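PDB 5MQR: beta-L-arabinobiosidase from Bacteroides thetaiotaomicron, which hydrolyses glycosidic bonds, probably releasing beta-L-arabinobiose during the breakdown of complex plant pectin, and may also have exo-alpha-sialidase activity. Local coordinates for residues 653-659 with 721-727; 670-675 with 991-995; 1040-1044 with 1083-1087. All blocks are in the same frame, centred on the assembly; numbering follows the deposited sequence.

Contacts 1 and 2 lie side by side, their centres about 18 Å apart, and their segments alternate along the chain: 653-659, 670-675, 721-727, 991-995. They meet directly, with Pro659 O 2.7 Å from Tyr672 OH, probably a hydrogen bond, and Ile658 packed on Tyr673. Together they tie helices 647-657 and 666-680 to later parts of the helical glycosidase region. Contact 3 follows in series and touches neither; its centre is about 21 Å from that of contact 1 and about 26 Å from that of contact 2. A sheet connects the two regions, however: strand 660-662, just after contact 1, edges the five-stranded sheet that includes strand 1082-1087 of contact 3.

Contact 1. Residues 653-659 with 721-727; sequences WMEENIP and WLRDPKY
Asn657, at the end of helix 647-657, takes two backbone N-H groups from the incoming loop. Its carbonyl O accepts from Arg723 N at 2.9 Å, in the carbonyl plane and on a lone pair, while its side-chain OD1 accepts from Asp724 N at 3.0 Å with the donor tilted 26° from the plane of the side-chain carbonyl. The amide cannot easily flip, because ND2 donates back to Trp653 O at 3.0 Å, a task suited to asparagine, which accepts and donates at once.

Waters extend this polar network. One joins Asn657 ND2, Glu656 OE1 and Tyr727 OH; another bridges Glu656 O and Arg723 NE, while the ends of the arginine bond to Asn1065 and Asn1058.

The aromatic part is an offset edge-to-face pair. With its CG anti to the backbone N (chi1 179°), Trp653 carries its indole across to Tyr727 and Leu722: the pyrrole edge leans on one face of Tyr727, planes at 66°, and Trp653 NE1 lies 3.4 Å from Tyr727 CZ. At the far end, CH2 meets Leu722 CD2 at 3.5 Å.

Asp724 OD1 accepts from Lys726 N, a capping bond. A helix C-terminus thus meets the Asp724-capped turn leading into helix 726-737, a junction consistent with the alpha/alpha-barrel architecture of an MGH1-like glycoside hydrolase domain.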
# COMPACT_ATOMS: atom_id res chain seq x y z
N TRP A 653 9.75 -19.74 -14.16
CA TRP A 653 8.42 -19.93 -14.72
C TRP A 653 7.34 -19.34 -13.81
O TRP A 653 6.43 -18.68 -14.30
CB TRP A 653 8.17 -21.41 -15.01
CG TRP A 653 6.79 -21.70 -15.59
CD1 TRP A 653 6.45 -21.79 -16.92
CD2 TRP A 653 5.60 -21.92 -14.85
NE1 TRP A 653 5.11 -22.07 -17.04
CE2 TRP A 653 4.56 -22.15 -15.79
CE3 TRP A 653 5.29 -21.95 -13.50
CZ2 TRP A 653 3.26 -22.40 -15.41
CZ3 TRP A 653 3.99 -22.22 -13.12
CH2 TRP A 653 2.99 -22.44 -14.07
N MSE A 654 7.43 -19.57 -12.50
CA MSE A 654 6.43 -19.04 -11.56
C MSE A 654 6.43 -17.53 -11.59
O MSE A 654 5.37 -16.91 -11.69
CB MSE A 654 6.65 -19.55 -10.12
CG MSE A 654 6.18 -20.99 -9.98
SE MSE A 654 7.01 -21.88 -8.42
CE MSE A 654 5.89 -21.01 -7.06
N GLU A 655 7.61 -16.93 -11.54
CA GLU A 655 7.73 -15.48 -11.57
C GLU A 655 7.05 -14.86 -12.81
O GLU A 655 6.42 -13.82 -12.71
CB GLU A 655 9.21 -15.07 -11.49
CG GLU A 655 9.39 -13.57 -11.35
CD GLU A 655 10.85 -13.09 -11.27
OE1 GLU A 655 11.81 -13.83 -11.59
OE2 GLU A 655 11.00 -11.92 -10.90
N GLU A 656 7.16 -15.52 -13.96
CA GLU A 656 6.49 -15.09 -15.22
C GLU A 656 4.98 -15.30 -15.21
O GLU A 656 4.27 -14.56 -15.86
CB GLU A 656 7.03 -15.86 -16.45
CG GLU A 656 8.34 -15.33 -17.00
CD GLU A 656 9.13 -16.33 -17.86
OE1 GLU A 656 8.55 -17.32 -18.39
OE2 GLU A 656 10.37 -16.13 -18.01
N ASN A 657 4.50 -16.34 -14.53
CA ASN A 657 3.12 -16.80 -14.71
C ASN A 657 2.17 -16.65 -13.56
O ASN A 657 0.99 -16.55 -13.81
CB ASN A 657 3.15 -18.24 -15.17
CG ASN A 657 3.56 -18.34 -16.60
OD1 ASN A 657 2.75 -18.08 -17.49
ND2 ASN A 657 4.84 -18.63 -16.84
N ILE A 658 2.63 -16.65 -12.31
CA ILE A 658 1.67 -16.74 -11.23
C ILE A 658 1.22 -15.42 -10.63
O ILE A 658 2.04 -14.52 -10.43
CB ILE A 658 2.08 -17.74 -10.14
CG1 ILE A 658 3.32 -17.33 -9.35
CG2 ILE A 658 2.29 -19.11 -10.76
CD1 ILE A 658 3.36 -18.02 -8.01
N PRO A 659 -0.10 -15.29 -10.35
CA PRO A 659 -0.47 -14.23 -9.43
C PRO A 659 0.23 -14.47 -8.09
O PRO A 659 0.56 -15.62 -7.75
CB PRO A 659 -2.01 -14.38 -9.31
CG PRO A 659 -2.41 -15.09 -10.55
CD PRO A 659 -1.28 -16.03 -10.83
N TRP A 721 -5.52 -18.80 -14.65
CA TRP A 721 -4.86 -17.70 -13.94
C TRP A 721 -3.40 -17.48 -14.31
O TRP A 721 -2.81 -16.48 -13.90
CB TRP A 721 -4.99 -17.89 -12.42
CG TRP A 721 -6.41 -17.96 -12.01
CD1 TRP A 721 -7.11 -19.08 -11.69
CD2 TRP A 721 -7.34 -16.87 -11.94
NE1 TRP A 721 -8.41 -18.76 -11.40
CE2 TRP A 721 -8.58 -17.41 -11.56
CE3 TRP A 721 -7.25 -15.49 -12.17
CZ2 TRP A 721 -9.72 -16.63 -11.40
CZ3 TRP A 721 -8.39 -14.71 -12.01
CH2 TRP A 721 -9.61 -15.29 -11.62
N LEU A 722 -2.83 -18.40 -15.08
CA LEU A 722 -1.45 -18.28 -15.54
C LEU A 722 -1.38 -17.16 -16.56
O LEU A 722 -2.17 -17.10 -17.49
CB LEU A 722 -0.95 -19.58 -16.16
CG LEU A 722 -0.95 -20.83 -15.30
CD1 LEU A 722 -0.50 -22.00 -16.15
CD2 LEU A 722 -0.09 -20.68 -14.05
N ARG A 723 -0.39 -16.29 -16.40
CA ARG A 723 -0.34 -15.03 -17.14
C ARG A 723 0.06 -15.22 -18.59
O ARG A 723 -0.44 -14.52 -19.45
CB ARG A 723 0.60 -14.03 -16.44
CG ARG A 723 0.11 -13.54 -15.07
CD ARG A 723 1.13 -12.58 -14.44
NE ARG A 723 1.26 -11.42 -15.32
CZ ARG A 723 0.53 -10.31 -15.25
NH1 ARG A 723 -0.38 -10.14 -14.28
NH2 ARG A 723 0.71 -9.37 -16.16
N ASP A 724 0.98 -16.15 -18.87
CA ASP A 724 1.39 -16.39 -20.25
C ASP A 724 0.34 -17.33 -20.89
O ASP A 724 0.20 -18.47 -20.48
CB ASP A 724 2.80 -16.98 -20.32
CG ASP A 724 3.35 -17.06 -21.74
OD1 ASP A 724 2.60 -16.99 -22.73
OD2 ASP A 724 4.57 -17.23 -21.86
N PRO A 725 -0.39 -16.82 -21.90
CA PRO A 725 -1.49 -17.63 -22.42
C PRO A 725 -1.06 -18.83 -23.24
O PRO A 725 -1.91 -19.68 -23.51
CB PRO A 725 -2.28 -16.64 -23.30
CG PRO A 725 -1.27 -15.62 -23.72
CD PRO A 725 -0.32 -15.49 -22.55
N LYS A 726 0.21 -18.92 -23.65
CA LYS A 726 0.60 -19.98 -24.59
C LYS A 726 0.40 -21.39 -24.05
O LYS A 726 0.05 -22.28 -24.82
CB LYS A 726 2.03 -19.80 -25.13
CG LYS A 726 3.12 -20.11 -24.12
CD LYS A 726 4.51 -19.87 -24.70
CE LYS A 726 5.56 -20.26 -23.67
NZ LYS A 726 6.94 -19.87 -24.06
N TYR A 727 0.56 -21.59 -22.74
CA TYR A 727 0.43 -22.92 -22.11
C TYR A 727 -0.98 -23.47 -22.25
O TYR A 727 -1.20 -24.55 -22.85
CB TYR A 727 0.87 -22.91 -20.61
CG TYR A 727 2.30 -22.43 -20.47
CD1 TYR A 727 3.37 -23.23 -20.91
CD2 TYR A 727 2.59 -21.16 -19.99
CE1 TYR A 727 4.68 -22.79 -20.83
CE2 TYR A 727 3.89 -20.69 -19.93
CZ TYR A 727 4.94 -21.51 -20.35
OH TYR A 727 6.21 -21.07 -20.28
O HOH W 1 6.34 -18.54 -19.37
O HOH W 2 3.62 -12.00 -16.73

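Contact 2. Residues 670-675 with 991-995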
# COMPACT_ATOMS: atom_id res chain seq x y z
N GLU A 670 1.91 -21.11 1.95
CA GLU A 670 2.77 -22.17 1.43
C GLU A 670 2.03 -23.03 0.41
O GLU A 670 2.62 -23.40 -0.59
CB GLU A 670 3.28 -23.06 2.57
CG GLU A 670 4.18 -24.19 2.11
CD GLU A 670 4.72 -25.01 3.26
OE1 GLU A 670 3.94 -25.58 4.05
OE2 GLU A 670 5.95 -25.10 3.36
N MSE A 671 0.76 -23.32 0.67
CA MSE A 671 -0.03 -24.20 -0.23
C MSE A 671 -0.32 -23.50 -1.52
O MSE A 671 -0.38 -24.13 -2.56
CB MSE A 671 -1.34 -24.65 0.42
CG MSE A 671 -2.00 -25.83 -0.28
SE MSE A 671 -0.78 -27.41 -0.37
CE MSE A 671 -0.31 -27.51 1.54
N TYR A 672 -0.52 -22.18 -1.46
CA TYR A 672 -0.69 -21.37 -2.64
C TYR A 672 0.47 -21.60 -3.59
O TYR A 672 0.29 -21.94 -4.75
CB TYR A 672 -0.79 -19.88 -2.27
CG TYR A 672 -1.04 -19.04 -3.48
CD1 TYR A 672 -2.32 -18.83 -3.95
CD2 TYR A 672 0.03 -18.47 -4.18
CE1 TYR A 672 -2.54 -18.07 -5.09
CE2 TYR A 672 -0.19 -17.71 -5.32
CZ TYR A 672 -1.47 -17.51 -5.76
OH TYR A 672 -1.67 -16.79 -6.92
N TYR A 673 1.68 -21.42 -3.08
CA TYR A 673 2.86 -21.55 -3.91
C TYR A 673 3.11 -23.00 -4.29
O TYR A 673 3.45 -23.27 -5.45
CB TYR A 673 4.09 -20.85 -3.27
CG TYR A 673 3.87 -19.37 -3.29
CD1 TYR A 673 4.05 -18.63 -4.46
CD2 TYR A 673 3.38 -18.70 -2.16
CE1 TYR A 673 3.79 -17.26 -4.48
CE2 TYR A 673 3.11 -17.35 -2.18
CZ TYR A 673 3.31 -16.63 -3.33
OH TYR A 673 3.03 -15.29 -3.32
N TYR A 674 2.89 -23.93 -3.36
CA TYR A 674 3.12 -25.33 -3.67
C TYR A 674 2.26 -25.82 -4.86
O TYR A 674 2.75 -26.53 -5.72
CB TYR A 674 2.87 -26.23 -2.45
CG TYR A 674 2.93 -27.71 -2.78
CD1 TYR A 674 4.15 -28.34 -3.00
CD2 TYR A 674 1.78 -28.46 -2.94
CE1 TYR A 674 4.23 -29.68 -3.33
CE2 TYR A 674 1.84 -29.82 -3.27
CZ TYR A 674 3.06 -30.42 -3.46
OH TYR A 674 3.13 -31.75 -3.77
N ARG A 675 1.00 -25.45 -4.88
CA ARG A 675 0.08 -26.00 -5.89
C ARG A 675 0.40 -25.43 -7.26
O ARG A 675 0.21 -26.13 -8.25
CB ARG A 675 -1.38 -25.76 -5.50
CG ARG A 675 -1.85 -26.69 -4.37
CD ARG A 675 -1.88 -28.16 -4.77
NE ARG A 675 -2.78 -28.36 -5.89
CZ ARG A 675 -4.02 -28.85 -5.82
NH1 ARG A 675 -4.56 -29.27 -4.67
NH2 ARG A 675 -4.73 -28.93 -6.94
N ARG A 991 5.69 -32.58 4.69
CA ARG A 991 5.93 -31.72 3.54
C ARG A 991 4.66 -31.59 2.73
O ARG A 991 3.87 -32.51 2.72
CB ARG A 991 6.99 -32.32 2.63
CG ARG A 991 8.31 -32.57 3.32
CD ARG A 991 9.36 -33.06 2.33
NE ARG A 991 9.13 -34.44 1.91
CZ ARG A 991 9.56 -35.52 2.56
NH1 ARG A 991 10.22 -35.42 3.72
NH2 ARG A 991 9.31 -36.71 2.06
N PRO A 992 4.48 -30.46 2.05
CA PRO A 992 3.30 -30.32 1.20
C PRO A 992 3.23 -31.46 0.20
O PRO A 992 4.27 -31.95 -0.28
CB PRO A 992 3.51 -29.00 0.47
CG PRO A 992 4.59 -28.26 1.21
CD PRO A 992 5.32 -29.24 2.08
N TYR A 993 2.00 -31.90 -0.06
CA TYR A 993 1.73 -33.11 -0.79
C TYR A 993 0.31 -33.08 -1.34
O TYR A 993 -0.63 -32.79 -0.60
CB TYR A 993 1.92 -34.30 0.13
CG TYR A 993 1.76 -35.63 -0.55
CD1 TYR A 993 0.51 -36.20 -0.70
CD2 TYR A 993 2.87 -36.36 -1.01
CE1 TYR A 993 0.34 -37.44 -1.30
CE2 TYR A 993 2.71 -37.60 -1.63
CZ TYR A 993 1.43 -38.13 -1.79
OH TYR A 993 1.19 -39.36 -2.37
N ILE A 994 0.17 -33.35 -2.63
CA ILE A 994 -1.13 -33.50 -3.26
C ILE A 994 -1.10 -34.87 -3.94
O ILE A 994 -0.34 -35.10 -4.91
CB ILE A 994 -1.52 -32.35 -4.23
CG1 ILE A 994 -2.92 -32.56 -4.83
CG2 ILE A 994 -0.53 -32.18 -5.37
CD1 ILE A 994 -4.04 -32.65 -3.82
N GLY A 995 -1.91 -35.77 -3.39
CA GLY A 995 -2.07 -37.13 -3.87
C GLY A 995 -3.47 -37.38 -4.40
O GLY A 995 -4.20 -36.44 -4.74
O HOH W 3 5.03 -33.08 -2.61
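Pro992 lies over one face of the Tyr674 ring, its CB 3.6 Å from the ring centroid and 16° off the normal, a CH-pi contact that suits a rigid proline against a flat, electron-rich ring. With CG trans to the backbone N (chi1 173°), the tyrosine reaches out from helix 666-680 along segment 991-995, and its CE2 comes within 3.9 Å of Ile994 CG2. The same proline ring turns toward Glu670, where Pro992 CG is 3.8 Å from Glu670 CD, and its CB to the CE methyl of the selenomethionine Met671. Ile994 takes the next place: its CG1 sits over one face of the Arg675 guanidinium, and its CD1 is 3.5 Å from NH1. A water lies between Tyr674 OH, at 2.6 Å, and Pro992 O, at 2.7 Å, linking the helix to the strand, with no direct hydrogen bond between the two segments.

The polar ends of these side chains are fixed from further out. Glu670 OE1 bonds to Tyr987 OH, and Arg675 is spread between Gln986, Tyr982 and Ser1019, so its flat group is held for the isoleucine to lie on. Beyond the proline, Phe633 and Met636 of helix 627-636 close in. The arrangement is a tight beta-hairpin, strands 987-988 and 991-992, following helix 972-985 and packed on a helix, consistent with the inter-helix loops of an alpha/alpha-barrel glycoside hydrolase region.

Contact 3. Residues 1040-1044 with 1083-1087; sequences IEINP and LRIFV
Ile1042 and Ile1085 face each other between two beta-sheet layers of the region assigned to the C-terminal domain of glycosyl hydrolase family 65, a beta-sandwich arrangement. Strand 1040-1042 pairs with 1101-1103 in one layer; strand 1083-1087 belongs to the five-stranded sheet of the other. The axes pass 9.6 Å apart at 151°, a separation filled from both sides by aliphatic side chains and the ring of Pro1044.

The tight part centres on Ile1042. Its CG1 sits between the backbone N and the carbonyl carbon (chi1 78°), which sends CD1 forward to meet Leu1083 and Ile1085 tip to tip. Two approaches are looser: Ile1040 CG2 stands 4.2 Å from Ile1085 CD1, and Pro1044 CD 4.3 Å from Leu1083 CD2. Ile1040 still meets Val1087 closely, its CD1 3.7 Å from Val1087 CG2, although the valine is partly exposed and marks the more open end.

Of the residues turned away, Glu1041, Asn1043 and Arg1084 are polar and partly exposed, whereas Phe1086 is buried against Phe620. Glu1041 pairs with Arg1035 and Arg1084 with Glu1091 in salt bridges, while Asn1043 bonds to Asn963. Inside, the methyl CD1 of Ile1042 lies 3.7 Å from Leu1083 CD2 and 3.8 Å from Ile1085 CG1.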
# COMPACT_ATOMS: atom_id res chain seq x y z
N ILE A 1040 -15.64 -5.21 -12.06
CA ILE A 1040 -14.90 -6.06 -11.14
C ILE A 1040 -15.74 -6.31 -9.90
O ILE A 1040 -16.27 -5.36 -9.31
CB ILE A 1040 -13.57 -5.44 -10.72
CG1 ILE A 1040 -12.74 -5.07 -11.95
CG2 ILE A 1040 -12.81 -6.38 -9.77
CD1 ILE A 1040 -11.49 -4.27 -11.61
N GLU A 1041 -15.87 -7.57 -9.51
CA GLU A 1041 -16.72 -7.99 -8.39
C GLU A 1041 -15.87 -8.86 -7.48
O GLU A 1041 -15.37 -9.89 -7.92
CB GLU A 1041 -17.93 -8.77 -8.90
CG GLU A 1041 -18.86 -9.36 -7.83
CD GLU A 1041 -19.91 -10.35 -8.38
OE1 GLU A 1041 -20.00 -10.56 -9.60
OE2 GLU A 1041 -20.67 -10.95 -7.58
N ILE A 1042 -15.68 -8.43 -6.24
CA ILE A 1042 -15.06 -9.27 -5.23
C ILE A 1042 -15.97 -9.44 -4.05
O ILE A 1042 -16.79 -8.58 -3.75
CB ILE A 1042 -13.67 -8.77 -4.77
CG1 ILE A 1042 -13.76 -7.61 -3.78
CG2 ILE A 1042 -12.82 -8.41 -5.97
CD1 ILE A 1042 -12.41 -7.14 -3.26
N ASN A 1043 -15.79 -10.56 -3.36
CA ASN A 1043 -16.57 -10.87 -2.18
C ASN A 1043 -15.83 -11.94 -1.41
O ASN A 1043 -16.12 -13.12 -1.54
CB ASN A 1043 -17.97 -11.35 -2.59
CG ASN A 1043 -18.85 -11.61 -1.39
OD1 ASN A 1043 -18.79 -10.87 -0.40
ND2 ASN A 1043 -19.63 -12.67 -1.44
N PRO A 1044 -14.81 -11.54 -0.64
CA PRO A 1044 -14.04 -12.52 0.12
C PRO A 1044 -14.87 -13.28 1.13
O PRO A 1044 -15.69 -12.69 1.81
CB PRO A 1044 -13.00 -11.68 0.85
CG PRO A 1044 -13.01 -10.36 0.19
CD PRO A 1044 -14.38 -10.16 -0.36
N LEU A 1083 -10.45 -2.86 2.62
CA LEU A 1083 -10.40 -3.74 1.47
C LEU A 1083 -10.26 -2.88 0.23
O LEU A 1083 -11.08 -2.02 0.00
CB LEU A 1083 -11.71 -4.55 1.39
CG LEU A 1083 -11.89 -5.48 0.19
CD1 LEU A 1083 -10.81 -6.56 0.17
CD2 LEU A 1083 -13.29 -6.08 0.21
N ARG A 1084 -9.25 -3.14 -0.60
CA ARG A 1084 -9.01 -2.30 -1.77
C ARG A 1084 -8.71 -3.12 -2.99
O ARG A 1084 -8.09 -4.17 -2.90
CB ARG A 1084 -7.85 -1.35 -1.53
CG ARG A 1084 -8.24 -0.19 -0.67
CD ARG A 1084 -7.06 0.70 -0.27
NE ARG A 1084 -7.41 1.37 0.98
CZ ARG A 1084 -7.94 2.57 1.08
NH1 ARG A 1084 -8.12 3.32 0.01
NH2 ARG A 1084 -8.27 3.05 2.28
N ILE A 1085 -9.15 -2.61 -4.13
CA ILE A 1085 -8.89 -3.19 -5.43
C ILE A 1085 -8.06 -2.19 -6.21
O ILE A 1085 -8.41 -1.01 -6.25
CB ILE A 1085 -10.18 -3.41 -6.21
CG1 ILE A 1085 -11.05 -4.43 -5.47
CG2 ILE A 1085 -9.88 -3.88 -7.65
CD1 ILE A 1085 -12.46 -4.51 -6.00
N PHE A 1086 -6.98 -2.66 -6.85
CA PHE A 1086 -6.19 -1.84 -7.74
C PHE A 1086 -6.24 -2.42 -9.14
O PHE A 1086 -6.24 -3.63 -9.32
CB PHE A 1086 -4.74 -1.69 -7.25
CG PHE A 1086 -4.60 -0.99 -5.92
CD1 PHE A 1086 -4.90 -1.64 -4.73
CD2 PHE A 1086 -4.12 0.33 -5.85
CE1 PHE A 1086 -4.77 -1.00 -3.50
CE2 PHE A 1086 -4.00 0.99 -4.62
CZ PHE A 1086 -4.31 0.32 -3.44
N VAL A 1087 -6.27 -1.53 -10.12
CA VAL A 1087 -6.13 -1.84 -11.54
C VAL A 1087 -4.86 -1.14 -12.03
O VAL A 1087 -4.77 0.09 -11.96
CB VAL A 1087 -7.35 -1.33 -12.33
CG1 VAL A 1087 -7.20 -1.58 -13.83
CG2 VAL A 1087 -8.61 -1.97 -11.77